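Peptidase, M20/M25/M40 family (Staphylococcus aureus, PDB 4EWT) probably hydrolyses amide bonds of N-acyl amino acids or related substrates, as a manganese-binding amidohydrolase of the M20 peptidase family. Local coordinates at residues T72-A77 / D158-V163; Y175-Y180 / C326-P331; G179-G184 / L300-E305; D296-Y301 / D334-A339. All coordinates share one frame; numbering follows the deposited sequence.

Overall arrangement
Contact 1 lies in the core of the catalytic domain, a parallel strand pair held by a backbone ladder. Contact 4, equally buried, has no direct polar bond between its segments: rings, a proline and alanines pack against a short helix, and bridging water joins the backbones. A salt bridge from Arg-76 to Asp-334 ties these two together. Contacts 2 and 3 are more open and share Gly-179 and Tyr-180, where the chain leaves the mixed sheet; contact 2 packs a loop on the turn at a subunit interface, contact 3 is an antiparallel pair. Contacts 3 and 4 both use strand 300-302, contact 3 mainly by backbone pairing and the Tyr-180/Tyr-301 pair, contact 4 mainly by apolar packing.

Contact 1: residues T72-A77 / D158-V163; sequences TLAIRA and DHVLGV
Ala-74 bonds to the neighbouring strand through both its N and its O: the N donates to His-159 O (2.9 Å) and the O accepts from Leu-161 N (2.8 Å). The ladder goes on with Arg-76 N to Leu-161 O at 3.0 Å, a more bent bond with 139° at the hydrogen. CA-H...O contacts from Val-160 to Ala-74 O and from Ile-75 to Leu-161 O fill in between. At the start of the pair a side chain joins the backbone bonding. Asp-158 N donates to Thr-72 O, and the carboxylate folds back (chi1 -67°) to take Thr-72 N on the anti lone pair of OD1 at 3.0 Å. At the far end the strands splay, and a water bridges Arg-76 O and Val-163 O.

This is the parallel centre of the mixed sheet of the catalytic domain, with strand 129-135 bonded to the other edge of 72-78. Apolar packing differs on its two faces. On the face of Leu-73, His-159, Ile-75 and Leu-161, Leu-73 turns CG anti to its N (chi1 174°), which lets CD1 reach over the peptide of His-159, 3.5 Å from its O; helix 105-120 covers Ile-75 here through Met-112. On the other face Ala-74 CB meets Val-160 CG1 at 4.1 Å. Arg-76 rises from that same face, its side chain about 6 Å from a bound manganese, and its NH2 forms salt bridges with Asp-334 and Glu-333.

Contact 2: residues Y175-Y180 / C326-P331; sequences YYRPGY and CEPQPP
Arg-177 sends CG out anti to its backbone N (chi1 176°) and stays extended until a bend at chi3, -141°, which turns one guanidinium face to Pro-328. CG of that proline sits over the centre of the face and is 3.8 Å from Arg-177 NE. Cys-326 O comes instead to the edge, in the guanidinium plane; the aliphatic chain passes alongside this carbonyl, whose closest approach is to the methylene carbon Arg-177 CD, at 3.3 Å.

Behind it, Cys-326 N donates to Tyr-176 O at 2.9 Å. This bond carries on the parallel pairing of strands 173-176 and 322-325, at the edge of the mixed sheet, just before the two chains part: one turns at Pro-178 into strand 179-193, the other enters the loop leading to helix 335-341. The Cys-326 side chain packs back on Tyr-175, CB to CB at 3.8 Å, with SG 3.9 Å from Tyr-175 CB, while the Tyr-175 hydroxyl reaches away to Lys-170 O. Within the loop, Gln-329 NE2 bonds to Glu-327 O at 3.3 Å, approaching from above the carbonyl plane. Outward lies a second subunit: its Glu-327 packs on Arg-177, and its Phe-230 on Pro-328 and Pro-330.

Contact 3: residues G179-G184 / L300-E305; sequences GYVQTG and LYNDPE
Tyr-301 points the edge of its ring into the face of Tyr-180, a T-shaped pair with centroids 4.8 Å apart and planes at 66°. The touching atom is Tyr-301 CD1, poised over the middle of the Tyr-180 ring and 3.7 Å from Tyr-180 CD2. With CG anti to its backbone N (chi1 -174°), Tyr-301 also sweeps its ring along the opposing backbone, so that CE1 lies 3.5 Å from Gly-179 CA.

The two strands themselves pair antiparallel. Gly-179 and Asn-302 exchange two short bonds, Gly-179 N to Asn-302 O at 2.6 Å and Asn-302 N to Gly-179 O at 2.7 Å. Farther along, Leu-300 O takes Val-181 N and Leu-300 N gives to Gln-182 O, two residues facing one, consistent with a beta bulge. In the M20 fold this is where the chain leaves the catalytic domain for the second domain and comes back, probably a hinge.

Val-181 CG1 packs against Leu-300 CD2 at 3.8 Å and Asn-302 ND2 at 3.6 Å. That amide is held at both ends elsewhere, ND2 by Arg-177 O and OD1 by Phe-346 N. Gln-182, bonded to Tyr-348 and Pro-331, has its side chain about 7 Å from a bound manganese.

Contact 4: residues D296-Y301 / D334-A339; sequences DYPALY and DFAYYA
Tyr-297 and Pro-298 each meet the segment 334-339 through a ring face. Asp-334 CB stands over the Tyr-297 ring, 3.6 Å from its centroid and 15° off the normal, while Pro-298 CD sits in the same way over the Tyr-337 ring, 3.7 Å from that centroid. The two tyrosines meet obliquely, Tyr-297 CD1 to Tyr-337 CE2 at 3.6 Å. Ala-336 CB, one residue before Tyr-337, presses into the extended chain, 3.1 Å from Pro-298 O. Leu-300 packs beside Ala-336, CB against CB, and its CD2 touches both the edge of the Phe-335 ring, 3.9 Å from CD2 of that residue, and Ala-339 CB at 4.0 Å.

Water supplies the polar link. One molecule donates to Ala-299 O and to Ala-336 O (2.8 Å from the latter) and accepts from Tyr-301 N, joining the backbones of the two segments; another bonds to Tyr-337 OH and reaches Asp-296 O weakly.

A second shell fixes the groups. The face of Tyr-297 opposite Asp-334 carries Asp-296 OD2, itself salt-bridged to Arg-185, and the Tyr-297 hydroxyl bonds to Glu-138 O. Asp-334 is held by Arg-76 and Gln-135 at OD1 and by Ala-145 N at OD2, and its own N donates to Glu-138, next in sequence to the manganese ligand Glu-139. The packing therefore joins the chain entering strand 300-302 to helix 335-341 beside the two-metal site of the M20 fold, with the Asp-334 side chain in the second shell, about 8 Å from a bound manganese.

Contact 1: residues T72-A77 / D158-V163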
loop_
_atom_site.group_PDB
_atom_site.type_symbol
_atom_site.label_atom_id
_atom_site.label_comp_id
_atom_site.label_asym_id
_atom_site.label_seq_id
_atom_site.Cartn_x
_atom_site.Cartn_y
_atom_site.Cartn_z
ATOM N N THR A 72 -12.492 33.611 43.025
ATOM C CA THR A 72 -11.303 32.825 43.293
ATOM C C THR A 72 -10.633 32.480 41.975
ATOM O O THR A 72 -11.231 31.836 41.107
ATOM C CB THR A 72 -11.642 31.536 44.061
ATOM O OG1 THR A 72 -12.304 31.868 45.288
ATOM C CG2 THR A 72 -10.379 30.747 44.370
ATOM N N LEU A 73 -9.394 32.938 41.835
ATOM C CA LEU A 73 -8.608 32.693 40.650
ATOM C C LEU A 73 -7.481 31.744 40.998
ATOM O O LEU A 73 -6.709 31.999 41.928
ATOM C CB LEU A 73 -8.026 33.999 40.113
ATOM C CG LEU A 73 -7.043 33.880 38.947
ATOM C CD1 LEU A 73 -7.734 33.323 37.695
ATOM C CD2 LEU A 73 -6.399 35.222 38.656
ATOM N N ALA A 74 -7.395 30.648 40.248
ATOM C CA ALA A 74 -6.296 29.717 40.416
ATOM C C ALA A 74 -5.208 30.028 39.404
ATOM O O ALA A 74 -5.488 30.313 38.236
ATOM C CB ALA A 74 -6.767 28.286 40.287
ATOM N N ILE A 75 -3.965 29.997 39.869
ATOM C CA ILE A 75 -2.809 30.162 38.991
ATOM C C ILE A 75 -1.903 28.939 39.142
ATOM O O ILE A 75 -1.653 28.477 40.249
ATOM C CB ILE A 75 -2.072 31.505 39.247
ATOM C CG1 ILE A 75 -1.654 31.639 40.713
ATOM C CG2 ILE A 75 -2.985 32.680 38.853
ATOM C CD1 ILE A 75 -0.865 32.897 41.011
ATOM N N ARG A 76 -1.446 28.397 38.022
ATOM C CA ARG A 76 -0.863 27.060 38.021
ATOM C C ARG A 76 0.598 27.042 37.558
ATOM O O ARG A 76 0.949 27.667 36.559
ATOM C CB ARG A 76 -1.738 26.135 37.166
ATOM C CG ARG A 76 -1.285 24.698 37.081
ATOM C CD ARG A 76 -0.290 24.483 35.950
ATOM N NE ARG A 76 -0.325 23.092 35.531
ATOM C CZ ARG A 76 0.109 22.633 34.360
ATOM N NH1 ARG A 76 0.652 23.450 33.453
ATOM N NH2 ARG A 76 -0.014 21.345 34.106
ATOM N N ALA A 77 1.437 26.335 38.318
ATOM C CA ALA A 77 2.823 26.046 37.928
ATOM C C ALA A 77 3.134 24.581 38.191
ATOM O O ALA A 77 2.882 24.079 39.282
ATOM C CB ALA A 77 3.806 26.934 38.701
ATOM N N ASP A 158 -13.148 29.795 40.343
ATOM C CA ASP A 158 -13.929 30.308 39.219
ATOM C C ASP A 158 -13.197 30.190 37.871
ATOM O O ASP A 158 -13.775 29.727 36.879
ATOM C CB ASP A 158 -14.346 31.759 39.503
ATOM C CG ASP A 158 -15.337 31.875 40.670
ATOM O OD1 ASP A 158 -14.919 32.283 41.780
ATOM O OD2 ASP A 158 -16.535 31.561 40.471
ATOM N N HIS A 159 -11.928 30.596 37.839
ATOM C CA HIS A 159 -11.100 30.508 36.629
ATOM C C HIS A 159 -9.690 29.996 36.933
ATOM O O HIS A 159 -9.186 30.187 38.040
ATOM C CB HIS A 159 -10.976 31.876 35.953
ATOM C CG HIS A 159 -12.257 32.402 35.388
ATOM N ND1 HIS A 159 -12.687 32.106 34.113
ATOM C CD2 HIS A 159 -13.188 33.231 35.915
ATOM C CE1 HIS A 159 -13.833 32.719 33.882
ATOM N NE2 HIS A 159 -14.157 33.415 34.957
ATOM N N VAL A 160 -9.055 29.358 35.944
ATOM C CA VAL A 160 -7.660 28.925 36.075
ATOM C C VAL A 160 -6.795 29.623 35.031
ATOM O O VAL A 160 -7.183 29.741 33.878
ATOM C CB VAL A 160 -7.487 27.389 35.951
ATOM C CG1 VAL A 160 -6.085 26.969 36.417
ATOM C CG2 VAL A 160 -8.540 26.656 36.760
ATOM N N LEU A 161 -5.629 30.097 35.448
ATOM C CA LEU A 161 -4.666 30.670 34.522
ATOM C C LEU A 161 -3.350 29.919 34.659
ATOM O O LEU A 161 -2.953 29.534 35.751
ATOM C CB LEU A 161 -4.482 32.177 34.782
ATOM C CG LEU A 161 -3.432 32.950 33.968
ATOM C CD1 LEU A 161 -3.773 32.989 32.489
ATOM C CD2 LEU A 161 -3.268 34.365 34.493
ATOM N N GLY A 162 -2.697 29.669 33.534
ATOM C CA GLY A 162 -1.394 29.034 33.551
ATOM C C GLY A 162 -0.501 29.658 32.511
ATOM O O GLY A 162 -0.968 30.223 31.525
ATOM N N VAL A 163 0.796 29.541 32.734
ATOM C CA VAL A 163 1.779 30.099 31.835
ATOM C C VAL A 163 2.797 29.017 31.560
ATOM O O VAL A 163 3.140 28.244 32.456
ATOM C CB VAL A 163 2.476 31.349 32.446
ATOM C CG1 VAL A 163 3.794 31.650 31.739
ATOM C CG2 VAL A 163 1.564 32.551 32.367
HETATM O O HOH W 1 3.062 28.783 35.120
HETATM O O HOH W 2 2.550 25.487 33.972
#

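Contact 2: residues Y175-Y180 / C326-P331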
loop_
_atom_site.group_PDB
_atom_site.type_symbol
_atom_site.label_atom_id
_atom_site.label_comp_id
_atom_site.label_asym_id
_atom_site.label_seq_id
_atom_site.Cartn_x
_atom_site.Cartn_y
_atom_site.Cartn_z
ATOM N N TYR A 175 2.244 35.477 24.762
ATOM C CA TYR A 175 1.435 34.996 23.645
ATOM C C TYR A 175 0.165 34.280 24.101
ATOM O O TYR A 175 0.151 33.609 25.142
ATOM C CB TYR A 175 2.272 34.082 22.748
ATOM C CG TYR A 175 3.590 34.690 22.304
ATOM C CD1 TYR A 175 3.673 35.469 21.146
ATOM C CD2 TYR A 175 4.753 34.484 23.042
ATOM C CE1 TYR A 175 4.891 36.025 20.737
ATOM C CE2 TYR A 175 5.968 35.037 22.649
ATOM C CZ TYR A 175 6.032 35.805 21.498
ATOM O OH TYR A 175 7.245 36.347 21.117
ATOM N N TYR A 176 -0.894 34.433 23.307
ATOM C CA TYR A 176 -2.220 33.909 23.639
ATOM C C TYR A 176 -3.023 33.466 22.406
ATOM O O TYR A 176 -2.747 33.900 21.283
ATOM C CB TYR A 176 -3.022 34.955 24.418
ATOM C CG TYR A 176 -3.648 36.047 23.563
ATOM C CD1 TYR A 176 -5.000 35.997 23.210
ATOM C CD2 TYR A 176 -2.891 37.135 23.119
ATOM C CE1 TYR A 176 -5.584 37.007 22.431
ATOM C CE2 TYR A 176 -3.465 38.149 22.339
ATOM C CZ TYR A 176 -4.809 38.082 22.000
ATOM O OH TYR A 176 -5.375 39.086 21.232
ATOM N N ARG A 177 -4.062 32.683 22.646
ATOM C CA ARG A 177 -4.988 32.211 21.642
ATOM C C ARG A 177 -6.229 31.588 22.265
ATOM O O ARG A 177 -6.131 30.675 23.012
ATOM C CB ARG A 177 -4.305 31.204 20.732
ATOM C CG ARG A 177 -5.225 30.613 19.742
ATOM C CD ARG A 177 -4.554 29.658 18.878
ATOM N NE ARG A 177 -5.043 29.801 17.543
ATOM C CZ ARG A 177 -6.119 29.196 17.111
ATOM N NH1 ARG A 177 -6.801 28.390 17.896
ATOM N NH2 ARG A 177 -6.496 29.394 15.881
ATOM N N PRO A 178 -7.403 32.098 21.956
ATOM C CA PRO A 178 -8.628 31.503 22.503
ATOM C C PRO A 178 -8.943 30.196 21.788
ATOM O O PRO A 178 -8.405 29.936 20.708
ATOM C CB PRO A 178 -9.708 32.549 22.189
ATOM C CG PRO A 178 -9.201 33.265 20.977
ATOM C CD PRO A 178 -7.689 33.277 21.107
ATOM N N GLY A 179 -9.801 29.378 22.390
ATOM C CA GLY A 179 -10.177 28.106 21.798
ATOM C C GLY A 179 -9.068 27.080 21.961
ATOM O O GLY A 179 -8.197 27.225 22.830
ATOM N N TYR A 180 -9.095 26.057 21.104
ATOM C CA TYR A 180 -8.130 24.958 21.163
ATOM C C TYR A 180 -6.709 25.399 20.825
ATOM O O TYR A 180 -6.451 25.927 19.745
ATOM C CB TYR A 180 -8.551 23.841 20.220
ATOM C CG TYR A 180 -9.761 23.057 20.666
ATOM C CD1 TYR A 180 -9.666 22.100 21.675
ATOM C CD2 TYR A 180 -10.999 23.259 20.065
ATOM C CE1 TYR A 180 -10.784 21.359 22.076
ATOM C CE2 TYR A 180 -12.113 22.523 20.450
ATOM C CZ TYR A 180 -11.993 21.573 21.447
ATOM O OH TYR A 180 -13.094 20.846 21.824
ATOM N N CYS A 326 -1.048 34.040 18.938
ATOM C CA CYS A 326 -0.137 33.011 18.449
ATOM C C CYS A 326 -0.878 31.832 17.825
ATOM O O CYS A 326 -2.097 31.701 17.966
ATOM C CB CYS A 326 0.825 32.551 19.554
ATOM S SG CYS A 326 0.121 31.503 20.846
ATOM N N GLU A 327 -0.126 30.988 17.126
ATOM C CA GLU A 327 -0.657 29.761 16.536
ATOM C C GLU A 327 -0.816 28.680 17.613
ATOM O O GLU A 327 -0.209 28.795 18.684
ATOM C CB GLU A 327 0.272 29.271 15.419
ATOM C CG GLU A 327 0.386 30.230 14.225
ATOM C CD GLU A 327 -0.853 30.252 13.335
ATOM O OE1 GLU A 327 -1.685 29.319 13.400
ATOM O OE2 GLU A 327 -0.988 31.210 12.547
ATOM N N PRO A 328 -1.629 27.631 17.337
ATOM C CA PRO A 328 -1.729 26.507 18.278
ATOM C C PRO A 328 -0.408 25.742 18.327
ATOM O O PRO A 328 0.367 25.812 17.377
ATOM C CB PRO A 328 -2.838 25.621 17.676
ATOM C CG PRO A 328 -3.470 26.433 16.589
ATOM C CD PRO A 328 -2.446 27.410 16.129
ATOM N N GLN A 329 -0.163 25.016 19.414
ATOM C CA GLN A 329 1.136 24.380 19.635
ATOM C C GLN A 329 1.069 22.851 19.619
ATOM O O GLN A 329 0.074 22.265 20.067
ATOM C CB GLN A 329 1.769 24.894 20.938
ATOM C CG GLN A 329 2.100 26.396 20.927
ATOM C CD GLN A 329 3.159 26.769 19.896
ATOM O OE1 GLN A 329 4.205 26.124 19.803
ATOM N NE2 GLN A 329 2.886 27.811 19.114
ATOM N N PRO A 330 2.135 22.196 19.107
ATOM C CA PRO A 330 2.116 20.742 18.917
ATOM C C PRO A 330 2.014 19.845 20.165
ATOM O O PRO A 330 1.303 18.832 20.103
ATOM C CB PRO A 330 3.411 20.464 18.125
ATOM C CG PRO A 330 3.782 21.797 17.514
ATOM C CD PRO A 330 3.375 22.790 18.569
ATOM N N PRO A 331 2.710 20.182 21.275
ATOM C CA PRO A 331 2.705 19.204 22.370
ATOM C C PRO A 331 1.393 19.143 23.164
ATOM O O PRO A 331 0.593 20.079 23.121
ATOM C CB PRO A 331 3.852 19.678 23.269
ATOM C CG PRO A 331 3.961 21.111 23.019
ATOM C CD PRO A 331 3.561 21.344 21.591
#

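Contact 3: residues G179-G184 / L300-E305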
loop_
_atom_site.group_PDB
_atom_site.type_symbol
_atom_site.label_atom_id
_atom_site.label_comp_id
_atom_site.label_asym_id
_atom_site.label_seq_id
_atom_site.Cartn_x
_atom_site.Cartn_y
_atom_site.Cartn_z
ATOM N N GLY A 179 -9.801 29.378 22.390
ATOM C CA GLY A 179 -10.177 28.106 21.798
ATOM C C GLY A 179 -9.068 27.080 21.961
ATOM O O GLY A 179 -8.197 27.225 22.830
ATOM N N TYR A 180 -9.095 26.057 21.104
ATOM C CA TYR A 180 -8.130 24.958 21.163
ATOM C C TYR A 180 -6.709 25.399 20.825
ATOM O O TYR A 180 -6.451 25.927 19.745
ATOM C CB TYR A 180 -8.551 23.841 20.220
ATOM C CG TYR A 180 -9.761 23.057 20.666
ATOM C CD1 TYR A 180 -9.666 22.100 21.675
ATOM C CD2 TYR A 180 -10.999 23.259 20.065
ATOM C CE1 TYR A 180 -10.784 21.359 22.076
ATOM C CE2 TYR A 180 -12.113 22.523 20.450
ATOM C CZ TYR A 180 -11.993 21.573 21.447
ATOM O OH TYR A 180 -13.094 20.846 21.824
ATOM N N VAL A 181 -5.784 25.158 21.746
ATOM C CA VAL A 181 -4.448 25.742 21.628
ATOM C C VAL A 181 -3.320 24.693 21.677
ATOM O O VAL A 181 -2.218 24.948 21.190
ATOM C CB VAL A 181 -4.240 26.886 22.667
ATOM C CG1 VAL A 181 -4.365 26.361 24.106
ATOM C CG2 VAL A 181 -2.907 27.599 22.448
ATOM N N GLN A 182 -3.602 23.535 22.273
ATOM C CA GLN A 182 -2.667 22.399 22.294
ATOM C C GLN A 182 -3.420 21.092 22.102
ATOM O O GLN A 182 -4.561 20.966 22.522
ATOM C CB GLN A 182 -1.807 22.395 23.568
ATOM C CG GLN A 182 -0.781 23.519 23.512
ATOM C CD GLN A 182 0.268 23.523 24.600
ATOM O OE1 GLN A 182 0.584 24.578 25.132
ATOM N NE2 GLN A 182 0.848 22.370 24.899
ATOM N N THR A 183 -2.772 20.136 21.446
ATOM C CA THR A 183 -3.421 18.920 20.980
ATOM C C THR A 183 -3.694 17.982 22.137
ATOM O O THR A 183 -2.974 17.984 23.124
ATOM C CB THR A 183 -2.542 18.147 19.948
ATOM O OG1 THR A 183 -1.307 17.763 20.562
ATOM C CG2 THR A 183 -2.245 18.994 18.743
ATOM N N GLY A 184 -4.753 17.193 22.010
ATOM C CA GLY A 184 -4.974 16.074 22.905
ATOM C C GLY A 184 -4.284 14.845 22.359
ATOM O O GLY A 184 -3.816 14.834 21.221
ATOM N N LEU A 300 -6.192 21.129 24.765
ATOM C CA LEU A 300 -6.271 22.251 25.687
ATOM C C LEU A 300 -7.137 23.336 25.068
ATOM O O LEU A 300 -6.794 23.907 24.024
ATOM C CB LEU A 300 -4.883 22.788 25.996
ATOM C CG LEU A 300 -4.678 23.504 27.326
ATOM C CD1 LEU A 300 -3.186 23.744 27.481
ATOM C CD2 LEU A 300 -5.452 24.803 27.410
ATOM N N TYR A 301 -8.266 23.595 25.711
ATOM C CA TYR A 301 -9.222 24.570 25.221
ATOM C C TYR A 301 -9.139 25.853 26.044
ATOM O O TYR A 301 -9.501 25.867 27.216
ATOM C CB TYR A 301 -10.642 23.984 25.272
ATOM C CG TYR A 301 -11.663 24.889 24.638
ATOM C CD1 TYR A 301 -11.723 25.022 23.246
ATOM C CD2 TYR A 301 -12.560 25.619 25.416
ATOM C CE1 TYR A 301 -12.647 25.847 22.647
ATOM C CE2 TYR A 301 -13.495 26.458 24.820
ATOM C CZ TYR A 301 -13.525 26.567 23.429
ATOM O OH TYR A 301 -14.433 27.386 22.808
ATOM N N ASN A 302 -8.631 26.917 25.438
ATOM C CA ASN A 302 -8.635 28.211 26.083
ATOM C C ASN A 302 -10.014 28.838 25.963
ATOM O O ASN A 302 -10.454 29.177 24.862
ATOM C CB ASN A 302 -7.565 29.129 25.498
ATOM C CG ASN A 302 -6.205 28.923 26.140
ATOM O OD1 ASN A 302 -6.072 28.232 27.148
ATOM N ND2 ASN A 302 -5.188 29.521 25.554
ATOM N N ASP A 303 -10.700 28.953 27.097
ATOM C CA ASP A 303 -12.001 29.614 27.155
ATOM C C ASP A 303 -11.924 30.987 26.484
ATOM O O ASP A 303 -11.117 31.814 26.885
ATOM C CB ASP A 303 -12.479 29.760 28.593
ATOM C CG ASP A 303 -13.832 30.459 28.684
ATOM O OD1 ASP A 303 -13.877 31.610 29.167
ATOM O OD2 ASP A 303 -14.837 29.868 28.239
ATOM N N PRO A 304 -12.742 31.211 25.435
ATOM C CA PRO A 304 -12.671 32.456 24.657
ATOM C C PRO A 304 -12.925 33.733 25.475
ATOM O O PRO A 304 -12.189 34.701 25.308
ATOM C CB PRO A 304 -13.744 32.255 23.581
ATOM C CG PRO A 304 -13.784 30.777 23.394
ATOM C CD PRO A 304 -13.655 30.239 24.802
ATOM N N GLU A 305 -13.941 33.726 26.343
ATOM C CA GLU A 305 -14.255 34.881 27.211
ATOM C C GLU A 305 -13.078 35.223 28.124
ATOM O O GLU A 305 -12.596 36.359 28.136
ATOM C CB GLU A 305 -15.498 34.618 28.082
ATOM C CG GLU A 305 -16.821 34.542 27.333
ATOM C CD GLU A 305 -17.962 34.033 28.208
ATOM O OE1 GLU A 305 -18.470 32.919 27.924
ATOM O OE2 GLU A 305 -18.344 34.736 29.176
#

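Contact 4: residues D296-Y301 / D334-A339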
loop_
_atom_site.group_PDB
_atom_site.type_symbol
_atom_site.label_atom_id
_atom_site.label_comp_id
_atom_site.label_asym_id
_atom_site.label_seq_id
_atom_site.Cartn_x
_atom_site.Cartn_y
_atom_site.Cartn_z
ATOM N N ASP A 296 -5.951 9.775 26.343
ATOM C CA ASP A 296 -4.987 10.366 27.229
ATOM C C ASP A 296 -5.334 11.852 27.193
ATOM O O ASP A 296 -6.456 12.182 26.833
ATOM C CB ASP A 296 -3.591 10.134 26.653
ATOM C CG ASP A 296 -2.525 10.527 27.592
ATOM O OD1 ASP A 296 -2.476 9.951 28.703
ATOM O OD2 ASP A 296 -1.750 11.425 27.219
ATOM N N TYR A 297 -4.407 12.748 27.534
ATOM C CA TYR A 297 -4.728 14.155 27.777
ATOM C C TYR A 297 -5.721 14.683 26.737
ATOM O O TYR A 297 -5.600 14.376 25.552
ATOM C CB TYR A 297 -3.469 15.046 27.827
ATOM C CG TYR A 297 -2.415 14.689 28.874
ATOM C CD1 TYR A 297 -2.670 13.755 29.885
ATOM C CD2 TYR A 297 -1.163 15.308 28.864
ATOM C CE1 TYR A 297 -1.701 13.438 30.842
ATOM C CE2 TYR A 297 -0.183 14.996 29.811
ATOM C CZ TYR A 297 -0.456 14.064 30.797
ATOM O OH TYR A 297 0.508 13.748 31.740
ATOM N N PRO A 298 -6.735 15.448 27.180
ATOM C CA PRO A 298 -7.598 16.103 26.191
ATOM C C PRO A 298 -6.872 17.285 25.538
ATOM O O PRO A 298 -5.847 17.745 26.059
ATOM C CB PRO A 298 -8.793 16.596 27.031
ATOM C CG PRO A 298 -8.272 16.698 28.435
ATOM C CD PRO A 298 -7.226 15.616 28.561
ATOM N N ALA A 299 -7.377 17.754 24.401
ATOM C CA ALA A 299 -6.912 19.008 23.813
ATOM C C ALA A 299 -7.118 20.176 24.780
ATOM O O ALA A 299 -8.099 20.215 25.527
ATOM C CB ALA A 299 -7.632 19.276 22.506
ATOM N N LEU A 300 -6.192 21.129 24.765
ATOM C CA LEU A 300 -6.271 22.251 25.687
ATOM C C LEU A 300 -7.137 23.336 25.068
ATOM O O LEU A 300 -6.794 23.907 24.024
ATOM C CB LEU A 300 -4.883 22.788 25.996
ATOM C CG LEU A 300 -4.678 23.504 27.326
ATOM C CD1 LEU A 300 -3.186 23.744 27.481
ATOM C CD2 LEU A 300 -5.452 24.803 27.410
ATOM N N TYR A 301 -8.266 23.595 25.711
ATOM C CA TYR A 301 -9.222 24.570 25.221
ATOM C C TYR A 301 -9.139 25.853 26.044
ATOM O O TYR A 301 -9.501 25.867 27.216
ATOM C CB TYR A 301 -10.642 23.984 25.272
ATOM C CG TYR A 301 -11.663 24.889 24.638
ATOM C CD1 TYR A 301 -11.723 25.022 23.246
ATOM C CD2 TYR A 301 -12.560 25.619 25.416
ATOM C CE1 TYR A 301 -12.647 25.847 22.647
ATOM C CE2 TYR A 301 -13.495 26.458 24.820
ATOM C CZ TYR A 301 -13.525 26.567 23.429
ATOM O OH TYR A 301 -14.433 27.386 22.808
ATOM N N ASP A 334 -1.124 18.700 30.314
ATOM C CA ASP A 334 -2.190 18.270 31.221
ATOM C C ASP A 334 -2.962 19.396 31.911
ATOM O O ASP A 334 -3.977 19.150 32.564
ATOM C CB ASP A 334 -1.761 17.118 32.154
ATOM C CG ASP A 334 -1.318 17.576 33.531
ATOM O OD1 ASP A 334 -1.025 18.774 33.730
ATOM O OD2 ASP A 334 -1.257 16.699 34.426
ATOM N N PHE A 335 -2.514 20.630 31.707
ATOM C CA PHE A 335 -3.323 21.806 32.036
ATOM C C PHE A 335 -4.707 21.683 31.399
ATOM O O PHE A 335 -5.679 22.258 31.894
ATOM C CB PHE A 335 -2.648 23.094 31.554
ATOM C CG PHE A 335 -3.354 24.350 31.985
ATOM C CD1 PHE A 335 -3.025 24.968 33.188
ATOM C CD2 PHE A 335 -4.344 24.926 31.179
ATOM C CE1 PHE A 335 -3.666 26.122 33.601
ATOM C CE2 PHE A 335 -4.995 26.082 31.575
ATOM C CZ PHE A 335 -4.657 26.689 32.800
ATOM N N ALA A 336 -4.782 20.927 30.303
ATOM C CA ALA A 336 -6.037 20.731 29.576
ATOM C C ALA A 336 -7.147 20.164 30.451
ATOM O O ALA A 336 -8.323 20.409 30.190
ATOM C CB ALA A 336 -5.813 19.850 28.375
ATOM N N TYR A 337 -6.769 19.391 31.466
ATOM C CA TYR A 337 -7.710 18.887 32.465
ATOM C C TYR A 337 -8.353 19.996 33.294
ATOM O O TYR A 337 -9.555 19.944 33.537
ATOM C CB TYR A 337 -7.047 17.862 33.390
ATOM C CG TYR A 337 -6.873 16.489 32.769
ATOM C CD1 TYR A 337 -7.976 15.730 32.382
ATOM C CD2 TYR A 337 -5.603 15.942 32.594
ATOM C CE1 TYR A 337 -7.813 14.463 31.816
ATOM C CE2 TYR A 337 -5.428 14.691 32.045
ATOM C CZ TYR A 337 -6.533 13.959 31.653
ATOM O OH TYR A 337 -6.344 12.717 31.106
ATOM N N TYR A 338 -7.571 20.993 33.722
ATOM C CA TYR A 338 -8.140 22.182 34.376
ATOM C C TYR A 338 -9.076 22.893 33.417
ATOM O O TYR A 338 -10.186 23.281 33.784
ATOM C CB TYR A 338 -7.059 23.191 34.805
ATOM C CG TYR A 338 -5.987 22.620 35.675
ATOM C CD1 TYR A 338 -6.261 22.239 36.987
ATOM C CD2 TYR A 338 -4.692 22.471 35.199
ATOM C CE1 TYR A 338 -5.290 21.707 37.784
ATOM C CE2 TYR A 338 -3.705 21.942 35.997
ATOM C CZ TYR A 338 -4.015 21.562 37.295
ATOM O OH TYR A 338 -3.047 21.029 38.112
ATOM N N ALA A 339 -8.606 23.053 32.179
ATOM C CA ALA A 339 -9.304 23.829 31.170
ATOM C C ALA A 339 -10.653 23.215 30.784
ATOM O O ALA A 339 -11.469 23.866 30.141
ATOM C CB ALA A 339 -8.417 24.018 29.954
HETATM O O HOH W 3 -8.204 11.553 29.461
HETATM O O HOH W 4 -9.143 21.493 27.756
HETATM O O HOH W 5 -11.389 26.222 29.522
#